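Local atomic coordinates of uncharacterized protein (Pyrococcus abyssi, PDB entry 5IFF), a protein that acts as a restriction DNA glycosylase, binding double-stranded DNA as a tetramer and probably releasing adenine bases from its recognition sequence. Residues W58-A63 and S156-C161; I109-T114 and N122-V127; E139-V144 and K192-A197. The protein carries 2 engineered substitutions. One frame throughout, in Å; residues are numbered along the deposited sequence.

Contact 1: W58-A63 and S156-C161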
ATOM      1  N   TRP A  58      -9.684  -6.800  19.044  1.00 32.08           N
ATOM      2  CA  TRP A  58     -10.163  -7.312  17.798  1.00 33.55           C
ATOM      3  C   TRP A  58     -11.219  -6.348  17.271  1.00 30.81           C
ATOM      4  O   TRP A  58     -12.305  -6.186  17.897  1.00 30.90           O
ATOM      5  CB  TRP A  58     -10.747  -8.684  18.019  1.00 31.45           C
ATOM      6  CG  TRP A  58     -11.267  -9.420  16.780  1.00 32.47           C
ATOM      7  CD1 TRP A  58     -11.133  -9.066  15.443  1.00 33.75           C
ATOM      8  CD2 TRP A  58     -12.010 -10.675  16.793  1.00 33.87           C
ATOM      9  NE1 TRP A  58     -11.726 -10.039  14.652  1.00 36.04           N
ATOM     10  CE2 TRP A  58     -12.252 -11.011  15.436  1.00 33.81           C
ATOM     11  CE3 TRP A  58     -12.438 -11.526  17.813  1.00 34.29           C
ATOM     12  CZ2 TRP A  58     -12.963 -12.182  15.088  1.00 36.39           C
ATOM     13  CZ3 TRP A  58     -13.158 -12.692  17.458  1.00 38.05           C
ATOM     14  CH2 TRP A  58     -13.406 -13.002  16.103  1.00 37.47           C
ATOM     15  N   GLN A  59     -10.889  -5.701  16.173  1.00 32.33           N
ATOM     16  CA  GLN A  59     -11.844  -4.852  15.468  1.00 33.50           C
ATOM     17  C   GLN A  59     -12.676  -5.788  14.639  1.00 30.82           C
ATOM     18  O   GLN A  59     -12.267  -6.184  13.526  1.00 30.49           O
ATOM     19  CB  GLN A  59     -11.131  -3.789  14.601  1.00 38.18           C
ATOM     20  CG  GLN A  59     -12.073  -2.766  14.072  1.00 49.27           C
ATOM     21  CD  GLN A  59     -12.431  -3.049  12.634  1.00 64.82           C
ATOM     22  OE1 GLN A  59     -11.574  -3.005  11.754  1.00 71.06           O
ATOM     23  NE2 GLN A  59     -13.700  -3.378  12.388  1.00 73.55           N
ATOM     24  N   ILE A  60     -13.836  -6.142  15.179  1.00 29.55           N
ATOM     25  CA  ILE A  60     -14.591  -7.266  14.673  1.00 33.81           C
ATOM     26  C   ILE A  60     -15.681  -6.800  13.677  1.00 33.47           C
ATOM     27  O   ILE A  60     -16.180  -5.666  13.755  1.00 35.61           O
ATOM     28  CB  ILE A  60     -15.212  -8.058  15.828  1.00 37.77           C
ATOM     29  CG1 ILE A  60     -15.761  -9.401  15.345  1.00 37.53           C
ATOM     30  CG2 ILE A  60     -16.304  -7.221  16.552  1.00 33.39           C
ATOM     31  CD1 ILE A  60     -16.194 -10.323  16.535  1.00 35.39           C
ATOM     32  N   SER A  61     -16.005  -7.669  12.719  1.00 30.48           N
ATOM     33  CA  SER A  61     -16.952  -7.321  11.635  1.00 31.92           C
ATOM     34  C   SER A  61     -18.089  -8.347  11.616  1.00 32.05           C
ATOM     35  O   SER A  61     -18.004  -9.361  12.309  1.00 29.73           O
ATOM     36  CB  SER A  61     -16.250  -7.303  10.262  1.00 33.34           C
ATOM     37  OG  SER A  61     -15.241  -6.327  10.213  1.00 34.66           O
ATOM     38  N   TYR A  62     -19.133  -8.112  10.805  1.00 30.09           N
ATOM     39  CA  TYR A  62     -20.198  -9.141  10.686  1.00 29.95           C
ATOM     40  C   TYR A  62     -20.411  -9.535   9.198  1.00 33.80           C
ATOM     41  O   TYR A  62     -21.188 -10.425   8.887  1.00 36.41           O
ATOM     42  CB  TYR A  62     -21.507  -8.642  11.332  1.00 31.44           C
ATOM     43  CG  TYR A  62     -21.978  -7.265  10.870  1.00 31.70           C
ATOM     44  CD1 TYR A  62     -22.544  -7.094   9.615  1.00 31.07           C
ATOM     45  CD2 TYR A  62     -21.843  -6.138  11.697  1.00 30.30           C
ATOM     46  CE1 TYR A  62     -22.975  -5.822   9.150  1.00 37.62           C
ATOM     47  CE2 TYR A  62     -22.264  -4.857  11.263  1.00 33.41           C
ATOM     48  CZ  TYR A  62     -22.845  -4.716   9.990  1.00 35.69           C
ATOM     49  OH  TYR A  62     -23.255  -3.497   9.518  1.00 35.04           O
ATOM     50  N   ALA A  63     -19.699  -8.881   8.277  1.00 34.85           N
ATOM     51  CA  ALA A  63     -19.832  -9.204   6.861  1.00 37.28           C
ATOM     52  C   ALA A  63     -18.498  -9.002   6.169  1.00 42.87           C
ATOM     53  O   ALA A  63     -17.628  -8.260   6.670  1.00 42.77           O
ATOM     54  CB  ALA A  63     -20.929  -8.354   6.209  1.00 35.84           C
ATOM     55  N   SER A 156     -18.352   4.268  12.549  1.00 41.26           N
ATOM     56  CA  SER A 156     -18.262   3.668  13.883  1.00 35.62           C
ATOM     57  C   SER A 156     -17.550   2.335  13.784  1.00 42.00           C
ATOM     58  O   SER A 156     -17.773   1.590  12.835  1.00 45.13           O
ATOM     59  CB  SER A 156     -19.656   3.488  14.512  1.00 34.60           C
ATOM     60  OG  SER A 156     -20.500   2.905  13.520  1.00 37.44           O
ATOM     61  N   MET A 157     -16.710   1.997  14.772  1.00 38.07           N
ATOM     62  CA  MET A 157     -16.045   0.691  14.737  1.00 33.20           C
ATOM     63  C   MET A 157     -16.278  -0.017  16.053  1.00 32.09           C
ATOM     64  O   MET A 157     -16.225   0.610  17.094  1.00 32.35           O
ATOM     65  CB  MET A 157     -14.535   0.836  14.488  1.00 35.45           C
ATOM     66  CG  MET A 157     -14.204   1.458  13.058  1.00 63.60           C
ATOM     67  SD  MET A 157     -12.622   0.892  12.418  1.00170.78           S
ATOM     68  CE  MET A 157     -11.519   1.563  13.654  1.00 95.79           C
ATOM     69  N   VAL A 158     -16.538  -1.322  16.008  1.00 30.79           N
ATOM     70  CA  VAL A 158     -16.765  -2.073  17.223  1.00 31.91           C
ATOM     71  C   VAL A 158     -15.552  -2.969  17.493  1.00 34.17           C
ATOM     72  O   VAL A 158     -15.002  -3.572  16.553  1.00 36.28           O
ATOM     73  CB  VAL A 158     -18.059  -2.935  17.129  1.00 30.45           C
ATOM     74  CG1 VAL A 158     -18.201  -3.858  18.414  1.00 31.55           C
ATOM     75  CG2 VAL A 158     -19.287  -2.019  16.972  1.00 31.51           C
ATOM     76  N   TYR A 159     -15.139  -3.047  18.758  1.00 31.86           N
ATOM     77  CA  TYR A 159     -13.947  -3.780  19.172  1.00 33.70           C
ATOM     78  C   TYR A 159     -14.381  -4.694  20.279  1.00 35.47           C
ATOM     79  O   TYR A 159     -15.235  -4.308  21.109  1.00 34.90           O
ATOM     80  CB  TYR A 159     -12.842  -2.873  19.752  1.00 36.51           C
ATOM     81  CG  TYR A 159     -12.065  -2.094  18.727  1.00 40.72           C
ATOM     82  CD1 TYR A 159     -12.614  -0.963  18.143  1.00 43.40           C
ATOM     83  CD2 TYR A 159     -10.773  -2.477  18.362  1.00 39.82           C
ATOM     84  CE1 TYR A 159     -11.905  -0.240  17.191  1.00 47.85           C
ATOM     85  CE2 TYR A 159     -10.059  -1.764  17.427  1.00 44.58           C
ATOM     86  CZ  TYR A 159     -10.628  -0.645  16.852  1.00 47.98           C
ATOM     87  OH  TYR A 159      -9.941   0.055  15.922  1.00 49.21           O
ATOM     88  N   VAL A 160     -13.800  -5.883  20.334  1.00 33.66           N
ATOM     89  CA  VAL A 160     -13.878  -6.653  21.600  1.00 32.63           C
ATOM     90  C   VAL A 160     -12.431  -6.804  22.096  1.00 30.87           C
ATOM     91  O   VAL A 160     -11.515  -7.049  21.302  1.00 32.21           O
ATOM     92  CB  VAL A 160     -14.569  -8.026  21.423  1.00 32.29           C
ATOM     93  CG1 VAL A 160     -13.883  -8.800  20.331  1.00 33.31           C
ATOM     94  CG2 VAL A 160     -14.559  -8.818  22.726  1.00 35.05           C
ATOM     95  N   CYS A 161     -12.217  -6.601  23.388  1.00 31.93           N
ATOM     96  CA  CYS A 161     -10.892  -6.721  23.984  1.00 33.42           C
ATOM     97  C   CYS A 161     -10.963  -7.946  24.899  1.00 32.35           C
ATOM     98  O   CYS A 161     -11.706  -7.928  25.878  1.00 30.94           O
ATOM     99  CB  CYS A 161     -10.523  -5.491  24.808  1.00 34.13           C
ATOM    100  SG  CYS A 161     -10.256  -4.045  23.694  1.00 41.04           S
TER
HETATM  101  O   HOH W   1     -16.189  -2.762  13.578  1.00 38.88           O

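Contact 2: I109-T114 and N122-V127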
ATOM      1  N   ILE A 109     -18.379  14.392  16.915  1.00 56.66           N
ATOM      2  CA  ILE A 109     -17.152  14.890  17.517  1.00 57.70           C
ATOM      3  C   ILE A 109     -17.273  16.391  17.770  1.00 60.42           C
ATOM      4  O   ILE A 109     -17.674  17.120  16.871  1.00 63.11           O
ATOM      5  CB  ILE A 109     -15.978  14.593  16.582  1.00 59.57           C
ATOM      6  CG1 ILE A 109     -15.715  13.082  16.571  1.00 60.95           C
ATOM      7  CG2 ILE A 109     -14.755  15.380  16.978  1.00 59.20           C
ATOM      8  CD1 ILE A 109     -15.406  12.474  15.203  1.00 61.83           C
ATOM      9  N   ARG A 110     -16.971  16.866  18.975  1.00 61.34           N
ATOM     10  CA  ARG A 110     -17.049  18.312  19.225  1.00 66.84           C
ATOM     11  C   ARG A 110     -15.675  18.940  19.580  1.00 62.93           C
ATOM     12  O   ARG A 110     -14.800  18.272  20.130  1.00 63.06           O
ATOM     13  CB  ARG A 110     -18.065  18.599  20.332  1.00 70.27           C
ATOM     14  CG  ARG A 110     -17.649  18.174  21.734  1.00 72.11           C
ATOM     15  CD  ARG A 110     -18.765  18.461  22.735  1.00 76.05           C
ATOM     16  NE  ARG A 110     -18.308  18.437  24.128  1.00 78.37           N
ATOM     17  CZ  ARG A 110     -18.361  17.369  24.922  1.00 76.78           C
ATOM     18  NH1 ARG A 110     -18.848  16.228  24.458  1.00 74.18           N
ATOM     19  NH2 ARG A 110     -17.925  17.440  26.178  1.00 77.53           N
ATOM     20  N   ARG A 111     -15.484  20.216  19.248  1.00 64.14           N
ATOM     21  CA  ARG A 111     -14.255  20.898  19.645  1.00 61.37           C
ATOM     22  C   ARG A 111     -14.583  21.895  20.740  1.00 64.89           C
ATOM     23  O   ARG A 111     -15.472  22.727  20.581  1.00 65.89           O
ATOM     24  CB  ARG A 111     -13.581  21.595  18.463  1.00 61.91           C
ATOM     25  CG  ARG A 111     -12.291  22.346  18.878  1.00 63.58           C
ATOM     26  CD  ARG A 111     -11.688  23.159  17.761  1.00 64.67           C
ATOM     27  NE  ARG A 111     -11.220  22.371  16.618  1.00 62.71           N
ATOM     28  CZ  ARG A 111     -10.193  21.532  16.646  1.00 59.56           C
ATOM     29  NH1 ARG A 111      -9.823  20.875  15.556  1.00 55.41           N
ATOM     30  NH2 ARG A 111      -9.534  21.340  17.773  1.00 63.08           N
ATOM     31  N   GLU A 112     -13.882  21.791  21.864  1.00 66.63           N
ATOM     32  CA  GLU A 112     -14.119  22.672  22.996  1.00 70.64           C
ATOM     33  C   GLU A 112     -12.970  23.634  23.131  1.00 66.73           C
ATOM     34  O   GLU A 112     -11.811  23.254  22.967  1.00 62.59           O
ATOM     35  CB  GLU A 112     -14.284  21.887  24.297  1.00 77.97           C
ATOM     36  CG  GLU A 112     -15.549  21.027  24.383  1.00 85.64           C
ATOM     37  CD  GLU A 112     -15.828  20.538  25.805  1.00 93.15           C
ATOM     38  OE1 GLU A 112     -15.015  20.829  26.712  1.00 97.50           O
ATOM     39  OE2 GLU A 112     -16.858  19.862  26.020  1.00 98.25           O
ATOM     40  N   SER A 113     -13.308  24.885  23.409  1.00 68.43           N
ATOM     41  CA  SER A 113     -12.331  25.883  23.741  1.00 69.32           C
ATOM     42  C   SER A 113     -11.934  25.705  25.185  1.00 70.08           C
ATOM     43  O   SER A 113     -12.736  25.281  26.007  1.00 70.48           O
ATOM     44  CB  SER A 113     -12.884  27.301  23.515  1.00 76.30           C
ATOM     45  OG  SER A 113     -13.970  27.587  24.386  1.00 79.27           O
ATOM     46  N   THR A 114     -10.687  26.024  25.488  1.00 69.29           N
ATOM     47  CA  THR A 114     -10.213  26.060  26.859  1.00 70.63           C
ATOM     48  C   THR A 114      -9.668  27.446  27.138  1.00 75.89           C
ATOM     49  O   THR A 114      -9.756  28.347  26.299  1.00 75.47           O
ATOM     50  CB  THR A 114      -9.115  25.029  27.109  1.00 67.86           C
ATOM     51  OG1 THR A 114      -7.866  25.571  26.662  1.00 69.92           O
ATOM     52  CG2 THR A 114      -9.403  23.748  26.330  1.00 62.90           C
ATOM     53  N   ASN A 122      -3.404  29.250  21.439  1.00 56.14           N
ATOM     54  CA  ASN A 122      -4.634  28.823  22.098  1.00 57.85           C
ATOM     55  C   ASN A 122      -4.803  27.310  22.030  1.00 56.20           C
ATOM     56  O   ASN A 122      -4.565  26.710  20.987  1.00 53.11           O
ATOM     57  CB  ASN A 122      -5.849  29.496  21.477  1.00 63.57           C
ATOM     58  CG  ASN A 122      -5.975  30.938  21.886  1.00 68.58           C
ATOM     59  OD1 ASN A 122      -5.472  31.338  22.932  1.00 71.17           O
ATOM     60  ND2 ASN A 122      -6.656  31.725  21.073  1.00 74.88           N
ATOM     61  N   ILE A 123      -5.242  26.719  23.138  1.00 54.62           N
ATOM     62  CA  ILE A 123      -5.432  25.281  23.231  1.00 52.87           C
ATOM     63  C   ILE A 123      -6.922  24.981  23.095  1.00 52.65           C
ATOM     64  O   ILE A 123      -7.748  25.599  23.784  1.00 55.14           O
ATOM     65  CB  ILE A 123      -4.858  24.713  24.579  1.00 50.81           C
ATOM     66  CG1 ILE A 123      -3.328  24.826  24.613  1.00 49.98           C
ATOM     67  CG2 ILE A 123      -5.278  23.259  24.808  1.00 50.06           C
ATOM     68  CD1 ILE A 123      -2.625  24.107  23.443  1.00 45.78           C
ATOM     69  N   TYR A 124      -7.250  24.070  22.187  1.00 48.31           N
ATOM     70  CA  TYR A 124      -8.612  23.540  22.048  1.00 49.36           C
ATOM     71  C   TYR A 124      -8.561  22.057  22.371  1.00 47.57           C
ATOM     72  O   TYR A 124      -7.481  21.479  22.461  1.00 45.68           O
ATOM     73  CB  TYR A 124      -9.178  23.755  20.639  1.00 49.03           C
ATOM     74  CG  TYR A 124      -9.411  25.216  20.323  1.00 58.20           C
ATOM     75  CD1 TYR A 124     -10.660  25.794  20.497  1.00 62.70           C
ATOM     76  CD2 TYR A 124      -8.358  26.033  19.892  1.00 61.59           C
ATOM     77  CE1 TYR A 124     -10.864  27.144  20.226  1.00 68.87           C
ATOM     78  CE2 TYR A 124      -8.550  27.374  19.621  1.00 66.08           C
ATOM     79  CZ  TYR A 124      -9.804  27.925  19.789  1.00 71.22           C
ATOM     80  OH  TYR A 124     -10.012  29.260  19.521  1.00 80.60           O
ATOM     81  N   GLU A 125      -9.723  21.444  22.568  1.00 48.13           N
ATOM     82  CA  GLU A 125      -9.768  20.004  22.776  1.00 47.51           C
ATOM     83  C   GLU A 125     -10.783  19.384  21.815  1.00 49.75           C
ATOM     84  O   GLU A 125     -11.923  19.832  21.767  1.00 54.95           O
ATOM     85  CB  GLU A 125     -10.110  19.692  24.239  1.00 50.16           C
ATOM     86  CG  GLU A 125      -8.924  19.788  25.192  1.00 52.51           C
ATOM     87  CD  GLU A 125      -9.291  19.623  26.692  1.00 65.55           C
ATOM     88  OE1 GLU A 125     -10.469  19.807  27.073  1.00 67.02           O
ATOM     89  OE2 GLU A 125      -8.381  19.309  27.493  1.00 64.93           O
ATOM     90  N   ASP A 126     -10.363  18.401  21.013  1.00 48.39           N
ATOM     91  CA  ASP A 126     -11.300  17.632  20.188  1.00 47.89           C
ATOM     92  C   ASP A 126     -11.790  16.418  20.987  1.00 47.68           C
ATOM     93  O   ASP A 126     -10.977  15.694  21.570  1.00 46.70           O
ATOM     94  CB  ASP A 126     -10.654  17.190  18.877  1.00 47.19           C
ATOM     95  CG  ASP A 126     -10.537  18.329  17.877  1.00 51.58           C
ATOM     96  OD1 ASP A 126     -11.391  19.243  17.930  1.00 52.36           O
ATOM     97  OD2 ASP A 126      -9.610  18.299  17.037  1.00 52.19           O
ATOM     98  N   VAL A 127     -13.106  16.184  21.000  1.00 47.80           N
ATOM     99  CA  VAL A 127     -13.688  15.260  21.969  1.00 48.41           C
ATOM    100  C   VAL A 127     -14.483  14.177  21.227  1.00 48.13           C
ATOM    101  O   VAL A 127     -15.458  14.491  20.543  1.00 49.38           O
ATOM    102  CB  VAL A 127     -14.615  15.987  22.996  1.00 45.62           C
ATOM    103  CG1 VAL A 127     -14.966  15.066  24.144  1.00 45.76           C
ATOM    104  CG2 VAL A 127     -13.957  17.274  23.535  1.00 48.04           C
TER

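Contact 3: E139-V144 and K192-A197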
ATOM      1  N   GLU A 139     -14.005  -9.391  29.547  1.00 33.06           N
ATOM      2  CA  GLU A 139     -13.978  -8.901  28.161  1.00 33.29           C
ATOM      3  C   GLU A 139     -14.567  -7.493  28.113  1.00 35.32           C
ATOM      4  O   GLU A 139     -15.473  -7.198  28.880  1.00 36.27           O
ATOM      5  CB  GLU A 139     -14.749  -9.828  27.190  1.00 33.74           C
ATOM      6  CG  GLU A 139     -14.099 -11.196  26.936  1.00 34.09           C
ATOM      7  CD  GLU A 139     -14.488 -12.253  27.997  1.00 35.03           C
ATOM      8  OE1 GLU A 139     -15.202 -11.931  28.990  1.00 33.79           O
ATOM      9  OE2 GLU A 139     -14.068 -13.410  27.843  1.00 35.84           O
ATOM     10  N   PHE A 140     -14.050  -6.643  27.212  1.00 29.73           N
ATOM     11  CA  PHE A 140     -14.596  -5.298  27.003  1.00 35.22           C
ATOM     12  C   PHE A 140     -15.215  -5.266  25.627  1.00 34.57           C
ATOM     13  O   PHE A 140     -14.644  -5.820  24.693  1.00 35.19           O
ATOM     14  CB  PHE A 140     -13.500  -4.209  27.059  1.00 39.32           C
ATOM     15  CG  PHE A 140     -12.923  -3.995  28.434  1.00 43.89           C
ATOM     16  CD1 PHE A 140     -13.743  -3.602  29.478  1.00 47.29           C
ATOM     17  CD2 PHE A 140     -11.562  -4.153  28.679  1.00 44.44           C
ATOM     18  CE1 PHE A 140     -13.221  -3.373  30.749  1.00 50.35           C
ATOM     19  CE2 PHE A 140     -11.048  -3.937  29.955  1.00 48.23           C
ATOM     20  CZ  PHE A 140     -11.871  -3.556  30.981  1.00 49.89           C
ATOM     21  N   ILE A 141     -16.339  -4.584  25.487  1.00 33.91           N
ATOM     22  CA  ILE A 141     -16.892  -4.326  24.143  1.00 36.89           C
ATOM     23  C   ILE A 141     -16.906  -2.834  23.994  1.00 39.13           C
ATOM     24  O   ILE A 141     -17.506  -2.161  24.833  1.00 38.83           O
ATOM     25  CB  ILE A 141     -18.306  -4.859  23.970  1.00 36.44           C
ATOM     26  CG1 ILE A 141     -18.317  -6.380  24.067  1.00 38.91           C
ATOM     27  CG2 ILE A 141     -18.938  -4.353  22.582  1.00 33.04           C
ATOM     28  CD1 ILE A 141     -18.792  -6.887  25.476  1.00 44.15           C
ATOM     29  N   GLY A 142     -16.201  -2.311  22.984  1.00 38.41           N
ATOM     30  CA  GLY A 142     -16.093  -0.875  22.811  1.00 37.79           C
ATOM     31  C   GLY A 142     -16.609  -0.396  21.429  1.00 36.98           C
ATOM     32  O   GLY A 142     -16.503  -1.121  20.446  1.00 35.91           O
ATOM     33  N   ILE A 143     -17.103   0.844  21.357  1.00 32.29           N
ATOM     34  CA  ILE A 143     -17.483   1.430  20.071  1.00 30.72           C
ATOM     35  C   ILE A 143     -16.849   2.804  19.964  1.00 32.97           C
ATOM     36  O   ILE A 143     -16.942   3.623  20.873  1.00 34.43           O
ATOM     37  CB  ILE A 143     -19.006   1.548  19.900  1.00 33.78           C
ATOM     38  CG1 ILE A 143     -19.691   0.281  20.454  1.00 33.51           C
ATOM     39  CG2 ILE A 143     -19.390   1.810  18.395  1.00 27.72           C
ATOM     40  CD1 ILE A 143     -21.131   0.488  20.871  1.00 36.34           C
ATOM     41  N   VAL A 144     -16.122   3.034  18.892  1.00 33.20           N
ATOM     42  CA  VAL A 144     -15.427   4.321  18.775  1.00 36.04           C
ATOM     43  C   VAL A 144     -15.762   4.905  17.405  1.00 36.83           C
ATOM     44  O   VAL A 144     -16.337   4.206  16.554  1.00 36.36           O
ATOM     45  CB  VAL A 144     -13.920   4.156  18.911  1.00 40.49           C
ATOM     46  CG1 VAL A 144     -13.568   3.658  20.321  1.00 41.02           C
ATOM     47  CG2 VAL A 144     -13.446   3.150  17.876  1.00 40.55           C
ATOM     48  N   LYS A 192     -24.177 -11.725  22.277  1.00 29.67           N
ATOM     49  CA  LYS A 192     -25.301 -10.817  22.461  1.00 30.32           C
ATOM     50  C   LYS A 192     -24.863  -9.352  22.521  1.00 32.15           C
ATOM     51  O   LYS A 192     -25.442  -8.491  21.862  1.00 29.04           O
ATOM     52  CB  LYS A 192     -26.049 -11.150  23.716  1.00 29.65           C
ATOM     53  CG  LYS A 192     -26.720 -12.539  23.656  1.00 31.75           C
ATOM     54  CD  LYS A 192     -27.424 -12.772  25.027  1.00 37.99           C
ATOM     55  CE  LYS A 192     -28.112 -14.129  25.147  1.00 42.06           C
ATOM     56  NZ  LYS A 192     -28.522 -14.427  26.604  1.00 46.31           N
ATOM     57  N   GLU A 193     -23.852  -9.078  23.336  1.00 28.78           N
ATOM     58  CA  GLU A 193     -23.429  -7.685  23.498  1.00 27.96           C
ATOM     59  C   GLU A 193     -22.745  -7.107  22.293  1.00 29.00           C
ATOM     60  O   GLU A 193     -22.805  -5.890  22.124  1.00 30.99           O
ATOM     61  CB  GLU A 193     -22.523  -7.537  24.742  1.00 28.90           C
ATOM     62  CG  GLU A 193     -23.246  -7.842  26.085  1.00 36.54           C
ATOM     63  CD  GLU A 193     -24.431  -6.912  26.363  1.00 41.58           C
ATOM     64  OE1 GLU A 193     -24.471  -5.781  25.837  1.00 39.21           O
ATOM     65  OE2 GLU A 193     -25.333  -7.291  27.126  1.00 43.62           O
ATOM     66  N   LEU A 194     -22.058  -7.930  21.484  1.00 27.25           N
ATOM     67  CA  LEU A 194     -21.450  -7.453  20.272  1.00 28.18           C
ATOM     68  C   LEU A 194     -22.563  -7.083  19.242  1.00 27.11           C
ATOM     69  O   LEU A 194     -22.447  -6.075  18.531  1.00 29.22           O
ATOM     70  CB  LEU A 194     -20.484  -8.493  19.665  1.00 30.06           C
ATOM     71  CG  LEU A 194     -19.099  -8.535  20.375  1.00 31.17           C
ATOM     72  CD1 LEU A 194     -18.328  -9.799  19.872  1.00 27.58           C
ATOM     73  CD2 LEU A 194     -18.348  -7.198  20.048  1.00 27.36           C
ATOM     74  N   LEU A 195     -23.672  -7.857  19.240  1.00 26.61           N
ATOM     75  CA  LEU A 195     -24.815  -7.540  18.363  1.00 27.48           C
ATOM     76  C   LEU A 195     -25.428  -6.261  18.842  1.00 27.83           C
ATOM     77  O   LEU A 195     -25.699  -5.392  18.041  1.00 29.51           O
ATOM     78  CB  LEU A 195     -25.869  -8.678  18.377  1.00 25.88           C
ATOM     79  CG  LEU A 195     -25.347  -9.927  17.641  1.00 27.68           C
ATOM     80  CD1 LEU A 195     -26.258 -11.140  18.062  1.00 28.68           C
ATOM     81  CD2 LEU A 195     -25.321  -9.779  16.086  1.00 29.04           C
ATOM     82  N   LYS A 196     -25.580  -6.120  20.157  1.00 27.60           N
ATOM     83  CA  LYS A 196     -26.134  -4.873  20.704  1.00 28.83           C
ATOM     84  C   LYS A 196     -25.234  -3.683  20.423  1.00 31.75           C
ATOM     85  O   LYS A 196     -25.739  -2.565  20.165  1.00 31.21           O
ATOM     86  CB  LYS A 196     -26.361  -4.988  22.183  1.00 27.14           C
ATOM     87  CG  LYS A 196     -27.560  -5.940  22.498  1.00 32.61           C
ATOM     88  CD  LYS A 196     -27.643  -6.259  24.000  1.00 38.27           C
ATOM     89  CE  LYS A 196     -28.082  -5.053  24.764  1.00 42.94           C
ATOM     90  NZ  LYS A 196     -28.673  -5.475  26.072  1.00 50.81           N
ATOM     91  N   ALA A 197     -23.920  -3.907  20.479  1.00 27.51           N
ATOM     92  CA  ALA A 197     -22.966  -2.839  20.119  1.00 30.16           C
ATOM     93  C   ALA A 197     -23.206  -2.330  18.680  1.00 30.46           C
ATOM     94  O   ALA A 197     -23.274  -1.117  18.431  1.00 29.11           O
ATOM     95  CB  ALA A 197     -21.505  -3.331  20.298  1.00 27.61           C
TER

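Contact 1: W58-A63 and S156-C161
Trp58, on strand 54-59, pairs with Val160, an antiparallel hydrogen-bonded pair whose two backbone bonds, Trp58 N to Val160 O and Val160 N to Trp58 O, are both 2.9 Å long. The two side chains lie side by side and point the same way, with CB of Trp58 3.9 Å from CG1 of Val160. With its CG anti to the backbone N (chi1 -178°), the indole swings away from strand 154-163; its NE1 is hydrogen-bonded to Glu71, and CG1 of Ile60 sits over one ring face.

Gln59 turns to the other side of the sheet and packs on Tyr159. Its CB rides over the phenol face in a CH-pi contact, 4.0 Å from the ring centroid and 25° off the normal. The chain then bends at chi2, bringing CD within 4.0 Å of the sulfur SD of Met157, which is poorly ordered, while the amide plane stands 69° from the ring.

At Ile60 the backbone N gives a 3.1 Å hydrogen bond to Val158 O. Beyond this bond a water ties the two segments together: it accepts from Gln59 NE2 and Val158 N, each at 2.8 Å, and donates to Ile60 O.

Gln59, Ile60 and Val158 have each been seen to bind adenine in this protein, and no adenine is bound to this chain here. One water thus links the Gln59 amide with the backbone of Ile60 and Val158, polar groups that would probably be available to a base if the water were displaced.

Contact 2: I109-T114 and N122-V127
Val127 and Arg110 open an antiparallel beta hairpin, strand 110-114 running back along strand 121-134, that projects far from the centre of the chain. Val127, with the most surface buried here, holds Arg110 through both backbone bonds of a hydrogen-bonded pair; Val127 N to Arg110 O is the shorter at 2.8 Å. Its CG1 lies over part of one face of the Arg110 guanidinium, 4.0 Å above the plane. At the edge of that same group, in its plane, NE and NH2 both grip a single oxygen of Glu112, OE2, the NH2 bond being 2.7 Å. The Glu112 oxygen thus holds the group from its edge, while NH1 reaches across to Glu125 of the second subunit in a salt bridge.

On the other side of the sheet Arg111 lies between Asp126 and Tyr124. Its chain runs out extended and bends at chi3 (-64°), which brings the guanidinium to the Asp126 carboxylate in a salt bridge of charges only; the exact place of Asp126 OD1 is doubtful. The CB of Tyr124 comes to the guanidinium edge, 3.8 Å from Arg111 NH2, and the phenol ring stands nearly perpendicular to that group, extending on to Ser113, whose CB is 3.9 Å from Tyr124 CE1. Strand 121-134 also pairs with a strand of the second subunit, continuing the sheet across the interface.

Where strand 110-114 gives way to strand 116-118, Thr114 OG1 is hydrogen-bonded to Glu116 N; the same OG1 donates to Ile123 O at 2.9 Å, approaching from above the carbonyl plane, 46° out of it.

Contact 3: E139-V144 and K192-A197
Ile141 points from strand 140-147 toward helix 188-201, and its branches divide the helix surface between them. From CB, the CG2 methyl makes the closest approach between two side chains, 3.6 Å to CB of Ala197, and also meets CD2 of Leu194 at 3.9 Å. The other branch leaves through CG1, 4.1 Å from the same Leu194 CD2, so that methyl lies against both arms of the isoleucine. At the tip, CD1 comes to CB of Glu193 at 3.9 Å. The glutamate then bends at chi2 (-61°) and carries its carboxylate away from the strand to a salt bridge with Lys133, so what it offers Ile141 is aliphatic carbon.

Two residues further along the strand, Ile143 again faces the helix. Its CD1 lies 3.9 Å from CB of Ala197 and 3.6 Å from Ala197 O; the small alanine side chain is thus flanked by both isoleucines. An alanine in place of Ile141 would probably leave Leu194 CD2 without its partner across this contact, Ala197 CB with Ile143 alone, and a gap beside the helix. Phe121 of the second subunit packs on Ile141, Glu193 and Ala197 as well, adding an intersubunit layer.

No hydrogen bond crosses; the side chains meet through carbon, apart from the packing of Ile143 CD1 on the Ala197 carbonyl oxygen. The strand and helix segments run almost parallel, 10° apart with axes 9.0 Å from each other: a helix packed along a beta sheet, alternate strand residues facing it, with Leu194 also touching the adenine-site residues Ile60 and Val158.

How the contacts relate
Contacts 1 and 3 form one central unit, their centres 8 Å apart: strands 140-147 and 154-163 follow each other in the chain and are neighbours in the large antiparallel sheet, joined by probable backbone bonds such as Met157 N to Val144 O, and Leu194 of contact 3 lies beside the adenine-site residues Ile60 and Val158. Their segments alternate along the sequence. Contact 2 is nested inside the loop closed by contact 1 and ends before contact 3 begins; its centre is about 27 Å from that of contact 3, yet strand 121-134 carries the same sheet out to it. Contacts 2 and 3 both touch the second subunit, so the sheet connects adenine site and subunit interface.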